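Local coordinates for 2-keto-3-deoxygluconate kinase (Thermotoga maritima, PDB 2AFB), which probably catalyses the phosphorylation of 2-keto-3-deoxygluconate at the expense of ATP, giving 2-keto-3-deoxy-6-phosphogluconate, as a member of the pfkB family of carbohydrate kinases, at residues A[26-31]-A[38-43]; A[60-65]-A[86-91]; A[100-105]-A[286-291]; A[130-135]-A[160-165]. One frame throughout, in Å; residues are numbered along the deposited sequence.

In the fold
The four contacts divide between the lid and the large alpha/beta domain of a ribokinase-type subunit. Interaction 1 lies in the small lid sheet, where backbone bonds and waters dominate and other subunits come close. Interaction 3 is buried, its direct touches all van der Waals; it joins the same lid sheet to the loop before helix 290-304. The two meet where His30 bonds to Ile104. Interactions 2 and 4 belong to the large domain: the first joins strand 60-67 to the turn and short edge strand that follow helix 71-82, with nickel at one end, and the second packs two helices. Both are partly buried and share a hydrophobic boundary, Phe130 on Val64 and Ile135 on Tyr89.

Interaction 1 of 4, residues A[26-31]-A[38-43]; sequences SPPDHK and SFDVTY
Ser26 and Asp40 face each other as an antiparallel hydrogen-bonded pair, and almost every polar atom of the pair has an identifiable partner. Ser26 N donates to Asp40 O at 3.0 Å. The return bond, Asp40 N to Ser26 O, is shorter at 2.8 Å but bent, 139° at the hydrogen, and Ser26 O also receives the CA-H of Phe39. The side chains of the pair are joined through water. With OG of Ser26 set between its own N and carbonyl carbon (chi1 50°), the hydroxyl meets water 1 at 2.6 Å and water 2 at 2.7 Å. Water 1 donates a hydrogen bond to Asp40 O, which thereby takes two donors. Water 2 lies 2.7 Å from Asp40 OD2 and also reaches Pro27 O; it has more acceptors around it than protons to give, so these bonds cannot all be made at once. The prolines offer no N-H and pack instead: Pro27 CG lies 3.9 Å from Phe39 CE1, the two side chains running alongside one another, while Pro28 CD sits 3.5 Å from Ser38 O. Lys31 N closes a type I' turn onto Pro28 O, with Asp29 in the turn binding calcium together with Asp29 of neighbouring subunits. Residues 38-40 pair on their other edge with a strand of a second subunit; this continuous intersubunit sheet is characteristic of the beta-clasp made by lids of ribokinase-family dimers.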
loop_
_atom_site.group_PDB
_atom_site.type_symbol
_atom_site.label_atom_id
_atom_site.label_comp_id
_atom_site.label_asym_id
_atom_site.label_seq_id
_atom_site.Cartn_x
_atom_site.Cartn_y
_atom_site.Cartn_z
ATOM N N SER A 26 6.103 8.597 -9.786
ATOM C CA SER A 26 6.592 9.306 -8.598
ATOM C C SER A 26 6.636 8.393 -7.397
ATOM O O SER A 26 5.688 7.639 -7.199
ATOM C CB SER A 26 5.762 10.559 -8.284
ATOM O OG SER A 26 4.383 10.223 -8.283
ATOM N N PRO A 27 7.770 8.410 -6.616
ATOM C CA PRO A 27 7.720 7.588 -5.451
ATOM C C PRO A 27 6.695 8.161 -4.441
ATOM O O PRO A 27 6.452 9.359 -4.443
ATOM C CB PRO A 27 9.145 7.672 -4.896
ATOM C CG PRO A 27 10.042 8.216 -6.017
ATOM C CD PRO A 27 9.090 9.084 -6.769
ATOM N N PRO A 28 6.133 7.310 -3.591
ATOM C CA PRO A 28 5.238 7.773 -2.535
ATOM C C PRO A 28 5.963 8.382 -1.343
ATOM O O PRO A 28 7.147 8.060 -1.067
ATOM C CB PRO A 28 4.478 6.489 -2.113
ATOM C CG PRO A 28 5.502 5.323 -2.424
ATOM C CD PRO A 28 6.346 5.833 -3.577
ATOM N N ASP A 29 5.281 9.299 -0.661
ATOM C CA ASP A 29 5.688 9.712 0.695
ATOM C C ASP A 29 7.050 10.413 0.774
ATOM O O ASP A 29 7.787 10.303 1.786
ATOM C CB ASP A 29 5.709 8.496 1.608
ATOM C CG ASP A 29 4.359 7.811 1.702
ATOM O OD1 ASP A 29 3.312 8.538 1.799
ATOM O OD2 ASP A 29 4.353 6.547 1.712
ATOM N N HIS A 30 7.355 11.197 -0.243
ATOM C CA HIS A 30 8.581 11.966 -0.287
ATOM C C HIS A 30 9.845 11.096 -0.359
ATOM O O HIS A 30 10.919 11.593 -0.185
ATOM C CB HIS A 30 8.675 12.923 0.897
ATOM C CG HIS A 30 7.673 14.026 0.867
ATOM N ND1 HIS A 30 7.555 14.885 -0.209
ATOM C CD2 HIS A 30 6.768 14.438 1.788
ATOM C CE1 HIS A 30 6.602 15.767 0.043
ATOM N NE2 HIS A 30 6.112 15.525 1.246
ATOM N N LYS A 31 9.688 9.823 -0.699
ATOM C CA LYS A 31 10.782 8.957 -1.069
ATOM C C LYS A 31 11.470 9.418 -2.336
ATOM O O LYS A 31 10.883 10.033 -3.228
ATOM C CB LYS A 31 10.341 7.490 -1.178
ATOM C CG LYS A 31 10.000 6.782 0.183
ATOM C CD LYS A 31 9.367 5.297 -0.031
ATOM C CE LYS A 31 10.191 4.084 0.597
ATOM N NZ LYS A 31 9.985 2.606 -0.032
ATOM N N SER A 38 8.271 1.153 -5.152
ATOM C CA SER A 38 7.192 1.462 -6.092
ATOM C C SER A 38 7.121 2.917 -6.567
ATOM O O SER A 38 7.763 3.830 -6.018
ATOM C CB SER A 38 5.826 1.077 -5.505
ATOM O OG SER A 38 5.480 1.987 -4.512
ATOM N N PHE A 39 6.321 3.091 -7.614
ATOM C CA PHE A 39 5.989 4.376 -8.198
ATOM C C PHE A 39 4.466 4.472 -8.306
ATOM O O PHE A 39 3.824 3.545 -8.821
ATOM C CB PHE A 39 6.520 4.527 -9.621
ATOM C CG PHE A 39 8.004 4.661 -9.709
ATOM C CD1 PHE A 39 8.658 5.672 -9.026
ATOM C CD2 PHE A 39 8.758 3.766 -10.505
ATOM C CE1 PHE A 39 10.056 5.800 -9.077
ATOM C CE2 PHE A 39 10.133 3.894 -10.590
ATOM C CZ PHE A 39 10.799 4.919 -9.855
ATOM N N ASP A 40 3.932 5.595 -7.804
ATOM C CA ASP A 40 2.614 6.092 -8.110
ATOM C C ASP A 40 2.602 6.449 -9.575
ATOM O O ASP A 40 3.574 6.965 -10.080
ATOM C CB ASP A 40 2.303 7.313 -7.264
ATOM C CG ASP A 40 2.221 6.970 -5.775
ATOM O OD1 ASP A 40 1.739 5.864 -5.489
ATOM O OD2 ASP A 40 2.583 7.778 -4.902
ATOM N N VAL A 41 1.492 6.128 -10.220
ATOM C CA VAL A 41 1.285 6.251 -11.650
ATOM C C VAL A 41 0.200 7.277 -11.901
ATOM O O VAL A 41 -0.808 7.275 -11.250
ATOM C CB VAL A 41 0.793 4.919 -12.278
ATOM C CG1 VAL A 41 0.254 5.127 -13.686
ATOM C CG2 VAL A 41 1.939 3.914 -12.316
ATOM N N THR A 42 0.475 8.172 -12.828
ATOM C CA THR A 42 -0.513 9.055 -13.410
ATOM C C THR A 42 -0.057 9.499 -14.788
ATOM O O THR A 42 1.004 9.092 -15.276
ATOM C CB THR A 42 -0.896 10.251 -12.487
ATOM O OG1 THR A 42 -2.133 10.820 -12.963
ATOM C CG2 THR A 42 0.213 11.333 -12.436
ATOM N N TYR A 43 -0.878 10.286 -15.470
ATOM C CA TYR A 43 -0.547 10.701 -16.820
ATOM C C TYR A 43 -0.728 12.208 -16.881
ATOM O O TYR A 43 -1.733 12.723 -16.413
ATOM C CB TYR A 43 -1.409 9.937 -17.861
ATOM C CG TYR A 43 -1.131 8.450 -17.831
ATOM C CD1 TYR A 43 -1.811 7.620 -16.967
ATOM C CD2 TYR A 43 -0.162 7.878 -18.661
ATOM C CE1 TYR A 43 -1.504 6.273 -16.893
ATOM C CE2 TYR A 43 0.127 6.557 -18.610
ATOM C CZ TYR A 43 -0.520 5.754 -17.712
ATOM O OH TYR A 43 -0.217 4.414 -17.673
HETATM O O HOH W 1 2.993 9.880 -10.511
HETATM O O HOH W 2 3.783 10.107 -5.655
#

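Interaction 2 of 4, residues A[60-65]-A[86-91]; sequences DAYFVT and KTDYIA. With NI (nickel (II) ion), chain E.
The Tyr62 ring is packed between the side chains of Lys86 and Tyr89, the tight part of the contact. Lys86 CB lies over one ring face, 3.9 Å from its centroid and 25° off the normal, while Lys86 CD reaches on toward Tyr62 CZ and OH. Tyr89 comes from the opposite side, its OH over that face and its CE2 3.3 Å from Tyr62 CD2 at the rim; the planes stand 30° apart, slid until the rings barely overlap. Lys14 ties the pair together, making a cation-pi contact with Tyr62 and a hydrogen bond with Tyr89 OH. Beneath the rings the backbones bridge: Lys86 N donates to Ala61 O at 2.8 Å, though the bond from Phe63 N to Lys86 O is weak. Where the chain turns at residues 87-90, water 3 fills in, donating to Phe63 O and Lys86 O and accepting from Tyr89 N at 2.9 Å. Direct pairing resumes with Ala91 N to Thr65 O, 2.8 Å. The Lys86 amine end is looser: bent at its last torsion (chi4 -63°), it leaves NZ 4.2 Å from Asp60 OD1, beyond a salt bridge. Exposed Asp88, its carboxylate at the Tyr62 ring edge near CE2, marks the solvent side. The Asp60 carboxylate is engaged elsewhere: OD1 bonds to His10, and OD2 binds nickel at 2.1 Å beside waters 4 and 5 and His12. Both histidines belong to a polyhistidine run that looks like an expression tag. The chemistry thus implies that the Lys86 chain and Tyr89 packed about Tyr62, with backbone bonds, hold this sheet edge, whereas the nickel is probably incidental to catalysis.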
loop_
_atom_site.group_PDB
_atom_site.type_symbol
_atom_site.label_atom_id
_atom_site.label_comp_id
_atom_site.label_asym_id
_atom_site.label_seq_id
_atom_site.Cartn_x
_atom_site.Cartn_y
_atom_site.Cartn_z
ATOM N N ASP A 60 -16.267 21.326 -23.929
ATOM C CA ASP A 60 -15.913 20.196 -24.795
ATOM C C ASP A 60 -14.460 20.329 -25.162
ATOM O O ASP A 60 -14.101 20.945 -26.147
ATOM C CB ASP A 60 -16.767 20.163 -26.044
ATOM C CG ASP A 60 -18.214 19.843 -25.745
ATOM O OD1 ASP A 60 -18.526 19.263 -24.675
ATOM O OD2 ASP A 60 -19.029 20.190 -26.600
ATOM N N ALA A 61 -13.636 19.740 -24.337
ATOM C CA ALA A 61 -12.201 19.840 -24.448
ATOM C C ALA A 61 -11.680 18.648 -25.218
ATOM O O ALA A 61 -11.968 17.510 -24.864
ATOM C CB ALA A 61 -11.592 19.904 -23.080
ATOM N N TYR A 62 -10.944 18.910 -26.286
ATOM C CA TYR A 62 -10.275 17.822 -27.023
ATOM C C TYR A 62 -8.791 18.016 -26.861
ATOM O O TYR A 62 -8.293 19.133 -26.982
ATOM C CB TYR A 62 -10.592 17.853 -28.505
ATOM C CG TYR A 62 -12.033 17.673 -28.846
ATOM C CD1 TYR A 62 -12.951 18.683 -28.628
ATOM C CD2 TYR A 62 -12.483 16.490 -29.443
ATOM C CE1 TYR A 62 -14.306 18.506 -28.958
ATOM C CE2 TYR A 62 -13.824 16.317 -29.793
ATOM C CZ TYR A 62 -14.721 17.336 -29.542
ATOM O OH TYR A 62 -16.050 17.173 -29.883
ATOM N N PHE A 63 -8.084 16.928 -26.610
ATOM C CA PHE A 63 -6.639 16.983 -26.560
ATOM C C PHE A 63 -6.102 16.273 -27.794
ATOM O O PHE A 63 -6.478 15.139 -28.091
ATOM C CB PHE A 63 -6.117 16.291 -25.308
ATOM C CG PHE A 63 -4.625 16.263 -25.202
ATOM C CD1 PHE A 63 -3.919 17.433 -25.189
ATOM C CD2 PHE A 63 -3.930 15.056 -25.049
ATOM C CE1 PHE A 63 -2.549 17.440 -25.072
ATOM C CE2 PHE A 63 -2.573 15.052 -24.914
ATOM C CZ PHE A 63 -1.867 16.263 -24.914
ATOM N N VAL A 64 -5.207 16.954 -28.495
ATOM C CA VAL A 64 -4.632 16.425 -29.705
ATOM C C VAL A 64 -3.191 15.995 -29.420
ATOM O O VAL A 64 -2.402 16.779 -28.931
ATOM C CB VAL A 64 -4.639 17.477 -30.801
ATOM C CG1 VAL A 64 -4.038 16.896 -32.106
ATOM C CG2 VAL A 64 -6.037 17.992 -30.984
ATOM N N THR A 65 -2.868 14.756 -29.754
ATOM C CA THR A 65 -1.538 14.213 -29.544
ATOM C C THR A 65 -1.398 12.914 -30.355
ATOM O O THR A 65 -2.269 12.573 -31.158
ATOM C CB THR A 65 -1.214 13.985 -28.037
ATOM O OG1 THR A 65 0.198 13.890 -27.877
ATOM C CG2 THR A 65 -1.858 12.716 -27.454
ATOM N N LYS A 86 -12.148 14.702 -24.421
ATOM C CA LYS A 86 -12.475 13.908 -25.623
ATOM C C LYS A 86 -11.192 13.537 -26.393
ATOM O O LYS A 86 -10.315 14.362 -26.570
ATOM C CB LYS A 86 -13.479 14.657 -26.502
ATOM C CG LYS A 86 -14.605 15.302 -25.682
ATOM C CD LYS A 86 -15.867 15.495 -26.465
ATOM C CE LYS A 86 -16.981 16.115 -25.617
ATOM N NZ LYS A 86 -17.359 15.240 -24.495
ATOM N N THR A 87 -11.088 12.281 -26.817
ATOM C CA THR A 87 -9.820 11.718 -27.315
ATOM C C THR A 87 -9.898 11.425 -28.799
ATOM O O THR A 87 -9.052 10.729 -29.359
ATOM C CB THR A 87 -9.439 10.444 -26.547
ATOM O OG1 THR A 87 -10.572 9.593 -26.432
ATOM C CG2 THR A 87 -8.936 10.773 -25.127
ATOM N N ASP A 88 -10.901 12.006 -29.437
ATOM C CA ASP A 88 -11.202 11.744 -30.843
ATOM C C ASP A 88 -10.037 12.021 -31.740
ATOM O O ASP A 88 -9.903 11.371 -32.739
ATOM C CB ASP A 88 -12.362 12.635 -31.344
ATOM C CG ASP A 88 -13.644 12.446 -30.539
ATOM O OD1 ASP A 88 -13.586 12.248 -29.291
ATOM O OD2 ASP A 88 -14.712 12.505 -31.159
ATOM N N TYR A 89 -9.232 13.030 -31.424
ATOM C CA TYR A 89 -8.160 13.445 -32.324
ATOM C C TYR A 89 -6.779 12.951 -31.877
ATOM O O TYR A 89 -5.737 13.458 -32.297
ATOM C CB TYR A 89 -8.158 14.954 -32.478
ATOM C CG TYR A 89 -9.499 15.556 -32.861
ATOM C CD1 TYR A 89 -10.209 15.116 -33.976
ATOM C CD2 TYR A 89 -10.028 16.619 -32.127
ATOM C CE1 TYR A 89 -11.444 15.710 -34.322
ATOM C CE2 TYR A 89 -11.226 17.187 -32.438
ATOM C CZ TYR A 89 -11.938 16.740 -33.538
ATOM O OH TYR A 89 -13.127 17.356 -33.829
ATOM N N ILE A 90 -6.751 11.958 -31.002
ATOM C CA ILE A 90 -5.488 11.368 -30.670
ATOM C C ILE A 90 -5.087 10.408 -31.784
ATOM O O ILE A 90 -5.752 9.409 -32.038
ATOM C CB ILE A 90 -5.545 10.684 -29.340
ATOM C CG1 ILE A 90 -5.796 11.764 -28.262
ATOM C CG2 ILE A 90 -4.241 9.898 -29.126
ATOM C CD1 ILE A 90 -5.797 11.251 -26.902
ATOM N N ALA A 91 -3.982 10.731 -32.449
ATOM C CA ALA A 91 -3.374 9.816 -33.421
ATOM C C ALA A 91 -2.711 8.676 -32.687
ATOM O O ALA A 91 -2.220 8.875 -31.581
ATOM C CB ALA A 91 -2.383 10.574 -34.286
HETATM NI NI NI E . -20.727 18.939 -26.860
HETATM O O HOH W 3 -8.908 14.612 -29.028
HETATM O O HOH W 4 -21.284 19.366 -29.281
HETATM O O HOH W 5 -20.456 16.628 -26.137
#

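Interaction 3 of 4, residues A[100-105]-A[286-291]; sequences YFLEIG and DRVGAG
Val288 points its CB at the strand carrying Tyr100 and Leu102, and from there its two methyls part company. Because CG1 stands anti to the backbone N (chi1 179°), it runs up to the phenolic end of Tyr100, 3.5 Å from OH. CG2 takes the other branch and slides past Leu102, whose CD2 is 3.8 Å away. Two residues on along the strand and two back along the loop, the side chains of Ile104 and Asp286 cross at about a right angle, Ile104 CD1 4.2 Å from Asp286 OD2. The touches are all van der Waals; the polar Tyr100 OH bonds to Asp328. Asp286 OD1 receives Val288 N at 3.2 Å, an Asx turn, with the donor on the anti side, 28° out of the carboxylate plane. Its OD2 is held by Arg24, from the lid strand 22-26, and by Gly327 N. A type II turn from Arg287 to Ala290, Gly289 at the N-cap, leads into helix 290-304 within the GAGD signature, which in relatives forms an anion hole. The chemistry implies a division of labour: van der Waals contacts seat the lid strand, while the Asp286-Arg24 salt bridge and Tyr100-Asp328 bond supply polar links.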
loop_
_atom_site.group_PDB
_atom_site.type_symbol
_atom_site.label_atom_id
_atom_site.label_comp_id
_atom_site.label_asym_id
_atom_site.label_seq_id
_atom_site.Cartn_x
_atom_site.Cartn_y
_atom_site.Cartn_z
ATOM N N TYR A 100 8.134 10.661 -17.417
ATOM C CA TYR A 100 8.974 11.333 -16.469
ATOM C C TYR A 100 8.832 10.816 -15.079
ATOM O O TYR A 100 7.743 10.406 -14.671
ATOM C CB TYR A 100 8.812 12.844 -16.511
ATOM C CG TYR A 100 7.584 13.502 -15.940
ATOM C CD1 TYR A 100 6.345 13.422 -16.580
ATOM C CD2 TYR A 100 7.673 14.271 -14.777
ATOM C CE1 TYR A 100 5.230 14.110 -16.088
ATOM C CE2 TYR A 100 6.569 14.980 -14.281
ATOM C CZ TYR A 100 5.352 14.902 -14.938
ATOM O OH TYR A 100 4.245 15.569 -14.423
ATOM N N PHE A 101 9.974 10.806 -14.385
ATOM C CA PHE A 101 10.028 10.391 -12.989
ATOM C C PHE A 101 10.073 11.656 -12.173
ATOM O O PHE A 101 10.840 12.550 -12.456
ATOM C CB PHE A 101 11.267 9.580 -12.700
ATOM C CG PHE A 101 11.377 8.326 -13.513
ATOM C CD1 PHE A 101 11.782 8.379 -14.807
ATOM C CD2 PHE A 101 11.045 7.078 -12.978
ATOM C CE1 PHE A 101 11.880 7.227 -15.582
ATOM C CE2 PHE A 101 11.152 5.923 -13.753
ATOM C CZ PHE A 101 11.548 6.016 -15.069
ATOM N N LEU A 102 9.263 11.721 -11.152
ATOM C CA LEU A 102 9.196 12.890 -10.312
ATOM C C LEU A 102 9.383 12.535 -8.849
ATOM O O LEU A 102 8.649 11.685 -8.305
ATOM C CB LEU A 102 7.838 13.564 -10.500
ATOM C CG LEU A 102 7.547 14.657 -9.458
ATOM C CD1 LEU A 102 8.344 15.879 -9.841
ATOM C CD2 LEU A 102 6.011 14.980 -9.454
ATOM N N GLU A 103 10.364 13.187 -8.212
ATOM C CA GLU A 103 10.565 13.129 -6.777
ATOM C C GLU A 103 9.955 14.368 -6.249
ATOM O O GLU A 103 10.390 15.472 -6.578
ATOM C CB GLU A 103 12.017 13.146 -6.379
ATOM C CG GLU A 103 12.802 11.900 -6.703
ATOM C CD GLU A 103 14.288 11.999 -6.285
ATOM O OE1 GLU A 103 14.828 13.147 -6.176
ATOM O OE2 GLU A 103 14.916 10.928 -6.103
ATOM N N ILE A 104 8.953 14.205 -5.405
ATOM C CA ILE A 104 8.294 15.353 -4.802
ATOM C C ILE A 104 9.097 15.807 -3.566
ATOM O O ILE A 104 9.304 15.028 -2.591
ATOM C CB ILE A 104 6.845 15.028 -4.421
ATOM C CG1 ILE A 104 6.087 14.637 -5.694
ATOM C CG2 ILE A 104 6.196 16.213 -3.720
ATOM C CD1 ILE A 104 4.724 14.096 -5.423
ATOM N N GLY A 105 9.545 17.056 -3.624
ATOM C CA GLY A 105 10.469 17.550 -2.612
ATOM C C GLY A 105 9.749 18.007 -1.324
ATOM O O GLY A 105 8.533 17.963 -1.193
ATOM N N ASP A 286 1.087 18.897 -4.218
ATOM C CA ASP A 286 1.657 18.615 -5.543
ATOM C C ASP A 286 1.527 19.850 -6.417
ATOM O O ASP A 286 0.462 20.091 -6.966
ATOM C CB ASP A 286 0.930 17.433 -6.202
ATOM C CG ASP A 286 1.736 16.781 -7.370
ATOM O OD1 ASP A 286 2.610 17.467 -8.027
ATOM O OD2 ASP A 286 1.468 15.560 -7.609
ATOM N N ARG A 287 2.623 20.590 -6.588
ATOM C CA ARG A 287 2.583 21.815 -7.411
ATOM C C ARG A 287 2.535 21.561 -8.917
ATOM O O ARG A 287 2.258 22.484 -9.699
ATOM C CB ARG A 287 3.764 22.728 -7.106
ATOM C CG ARG A 287 4.959 22.549 -8.026
ATOM C CD ARG A 287 6.126 23.461 -7.621
ATOM N NE ARG A 287 6.430 24.581 -8.531
ATOM C CZ ARG A 287 7.628 25.206 -8.579
ATOM N NH1 ARG A 287 8.625 24.816 -7.792
ATOM N NH2 ARG A 287 7.854 26.224 -9.414
ATOM N N VAL A 288 2.837 20.341 -9.338
ATOM C CA VAL A 288 2.780 20.015 -10.768
ATOM C C VAL A 288 1.376 20.338 -11.329
ATOM O O VAL A 288 0.358 19.993 -10.725
ATOM C CB VAL A 288 3.174 18.540 -11.086
ATOM C CG1 VAL A 288 3.074 18.270 -12.599
ATOM C CG2 VAL A 288 4.611 18.291 -10.615
ATOM N N GLY A 289 1.346 21.003 -12.480
ATOM C CA GLY A 289 0.058 21.373 -13.134
ATOM C C GLY A 289 -0.522 22.718 -12.715
ATOM O O GLY A 289 -1.536 23.161 -13.270
ATOM N N ALA A 290 0.109 23.396 -11.760
ATOM C CA ALA A 290 -0.525 24.601 -11.181
ATOM C C ALA A 290 -0.608 25.733 -12.220
ATOM O O ALA A 290 -1.667 26.351 -12.442
ATOM C CB ALA A 290 0.241 25.047 -9.944
ATOM N N GLY A 291 0.504 25.948 -12.909
ATOM C CA GLY A 291 0.526 26.858 -14.064
ATOM C C GLY A 291 -0.464 26.479 -15.134
ATOM O O GLY A 291 -1.041 27.357 -15.794
#

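Interaction 4 of 4, residues A[130-135]-A[160-165]; sequences FDWEKI and EDALKV
With CG of Trp132 beside its backbone N (chi1 -72°) and the ring turned across that bond (chi2 110°), the indole is laid flat against helix 155-169 at Asp161 and Ala162. The setting is a helical layer of the alpha/beta/alpha ribokinase-like fold: helix 155-169 links parallel strands 139-145 and 172-176, and the short helix 132-135 packs beside it. Ala162 CB sits squarely over the six-membered ring, 3.4 Å from the centroid and only 4° off the normal, a CH-pi contact with the methyl at the ring's centre. Phe130 CB and Ile135 CD1 cover the other face nearer its rim, so the indole is held between its own segment and the neighbouring helix. At the pyrrole end, Asp161 CB approaches Trp132 CD1 at 3.5 Å, while Val165 continues the same side of its helix, CG2 reaching Trp132 CB at 3.8 Å and CG1 lying near the Trp132 carbonyl. Glu133 folds back at chi2 so that its carboxylate end comes alongside the Val165 methyls. Phe18 meets the rings of both Trp132 and Phe130 edge-to-face, and Val64 and Phe142 bring in the sheet below. Asp161 forms a salt bridge with Arg127 through OD1. Its OD2 accepts a hydrogen bond from water 6 at 2.8 Å, and that water, in the indole plane, takes the N-H of Trp132 NE1 at 2.9 Å.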
loop_
_atom_site.group_PDB
_atom_site.type_symbol
_atom_site.label_atom_id
_atom_site.label_comp_id
_atom_site.label_asym_id
_atom_site.label_seq_id
_atom_site.Cartn_x
_atom_site.Cartn_y
_atom_site.Cartn_z
ATOM N N PHE A 130 -2.234 14.618 -38.470
ATOM C CA PHE A 130 -3.251 15.543 -37.943
ATOM C C PHE A 130 -3.964 16.335 -39.034
ATOM O O PHE A 130 -3.315 16.985 -39.855
ATOM C CB PHE A 130 -2.611 16.561 -36.977
ATOM C CG PHE A 130 -1.812 15.931 -35.913
ATOM C CD1 PHE A 130 -2.449 15.254 -34.853
ATOM C CD2 PHE A 130 -0.425 15.963 -35.952
ATOM C CE1 PHE A 130 -1.704 14.624 -33.845
ATOM C CE2 PHE A 130 0.333 15.331 -34.953
ATOM C CZ PHE A 130 -0.314 14.648 -33.891
ATOM N N ASP A 131 -5.297 16.298 -38.981
ATOM C CA ASP A 131 -6.182 16.937 -39.937
ATOM C C ASP A 131 -6.745 18.159 -39.258
ATOM O O ASP A 131 -7.750 18.072 -38.551
ATOM C CB ASP A 131 -7.308 15.976 -40.333
ATOM C CG ASP A 131 -8.145 16.497 -41.477
ATOM O OD1 ASP A 131 -8.028 17.696 -41.821
ATOM O OD2 ASP A 131 -8.925 15.691 -42.037
ATOM N N TRP A 132 -6.067 19.285 -39.447
ATOM C CA TRP A 132 -6.334 20.463 -38.644
ATOM C C TRP A 132 -7.646 21.094 -39.000
ATOM O O TRP A 132 -8.320 21.647 -38.136
ATOM C CB TRP A 132 -5.184 21.473 -38.724
ATOM C CG TRP A 132 -3.981 20.958 -37.972
ATOM C CD1 TRP A 132 -2.796 20.534 -38.507
ATOM C CD2 TRP A 132 -3.870 20.773 -36.560
ATOM N NE1 TRP A 132 -1.954 20.108 -37.505
ATOM C CE2 TRP A 132 -2.601 20.231 -36.306
ATOM C CE3 TRP A 132 -4.731 21.013 -35.472
ATOM C CZ2 TRP A 132 -2.148 19.972 -35.015
ATOM C CZ3 TRP A 132 -4.290 20.733 -34.206
ATOM C CH2 TRP A 132 -3.010 20.222 -33.982
ATOM N N GLU A 133 -8.033 20.958 -40.265
ATOM C CA GLU A 133 -9.332 21.392 -40.723
ATOM C C GLU A 133 -10.465 20.662 -40.034
ATOM O O GLU A 133 -11.510 21.238 -39.839
ATOM C CB GLU A 133 -9.469 21.183 -42.255
ATOM C CG GLU A 133 -8.572 22.079 -43.093
ATOM C CD GLU A 133 -9.024 23.547 -43.080
ATOM O OE1 GLU A 133 -10.158 23.816 -42.612
ATOM O OE2 GLU A 133 -8.242 24.420 -43.533
ATOM N N LYS A 134 -10.289 19.373 -39.737
ATOM C CA LYS A 134 -11.319 18.561 -39.044
ATOM C C LYS A 134 -11.300 18.869 -37.532
ATOM O O LYS A 134 -12.323 19.185 -36.911
ATOM C CB LYS A 134 -11.074 17.064 -39.335
ATOM C CG LYS A 134 -12.017 16.057 -38.669
ATOM N N ILE A 135 -10.100 18.816 -36.968
ATOM C CA ILE A 135 -9.856 19.104 -35.574
ATOM C C ILE A 135 -10.460 20.454 -35.142
ATOM O O ILE A 135 -11.166 20.523 -34.128
ATOM C CB ILE A 135 -8.327 19.078 -35.261
ATOM C CG1 ILE A 135 -7.774 17.660 -35.332
ATOM C CG2 ILE A 135 -8.003 19.673 -33.857
ATOM C CD1 ILE A 135 -6.222 17.615 -35.465
ATOM N N GLU A 160 2.579 25.161 -36.698
ATOM C CA GLU A 160 2.323 26.173 -37.703
ATOM C C GLU A 160 1.127 25.810 -38.548
ATOM O O GLU A 160 0.334 26.694 -38.893
ATOM C CB GLU A 160 3.540 26.400 -38.594
ATOM C CG GLU A 160 3.456 27.734 -39.326
ATOM C CD GLU A 160 4.707 28.070 -40.109
ATOM O OE1 GLU A 160 4.771 29.204 -40.624
ATOM O OE2 GLU A 160 5.614 27.217 -40.215
ATOM N N ASP A 161 1.018 24.529 -38.908
ATOM C CA ASP A 161 -0.169 24.005 -39.620
ATOM C C ASP A 161 -1.416 24.326 -38.819
ATOM O O ASP A 161 -2.374 24.864 -39.356
ATOM C CB ASP A 161 -0.141 22.484 -39.808
ATOM C CG ASP A 161 0.864 22.011 -40.860
ATOM O OD1 ASP A 161 1.275 22.810 -41.726
ATOM O OD2 ASP A 161 1.261 20.821 -40.808
ATOM N N ALA A 162 -1.407 23.974 -37.535
ATOM C CA ALA A 162 -2.578 24.226 -36.665
ATOM C C ALA A 162 -2.927 25.712 -36.572
ATOM O O ALA A 162 -4.095 26.104 -36.561
ATOM C CB ALA A 162 -2.342 23.663 -35.226
ATOM N N LEU A 163 -1.911 26.542 -36.508
ATOM C CA LEU A 163 -2.132 27.958 -36.242
ATOM C C LEU A 163 -2.664 28.681 -37.492
ATOM O O LEU A 163 -3.435 29.638 -37.409
ATOM C CB LEU A 163 -0.827 28.586 -35.787
ATOM C CG LEU A 163 -0.349 28.249 -34.394
ATOM C CD1 LEU A 163 1.107 28.703 -34.182
ATOM C CD2 LEU A 163 -1.282 28.888 -33.387
ATOM N N LYS A 164 -2.224 28.231 -38.655
ATOM C CA LYS A 164 -2.745 28.761 -39.899
ATOM C C LYS A 164 -4.219 28.436 -40.044
ATOM O O LYS A 164 -4.990 29.284 -40.434
ATOM C CB LYS A 164 -1.981 28.206 -41.085
ATOM C CG LYS A 164 -0.626 28.863 -41.272
ATOM C CD LYS A 164 0.012 28.391 -42.557
ATOM C CE LYS A 164 1.494 28.751 -42.659
ATOM N NZ LYS A 164 2.214 27.735 -43.518
ATOM N N VAL A 165 -4.624 27.214 -39.745
ATOM C CA VAL A 165 -6.061 26.894 -39.753
ATOM C C VAL A 165 -6.871 27.655 -38.693
ATOM O O VAL A 165 -7.970 28.142 -38.946
ATOM C CB VAL A 165 -6.283 25.401 -39.556
ATOM C CG1 VAL A 165 -7.794 25.074 -39.476
ATOM C CG2 VAL A 165 -5.617 24.640 -40.716
HETATM O O HOH W 6 0.095 18.898 -39.080
#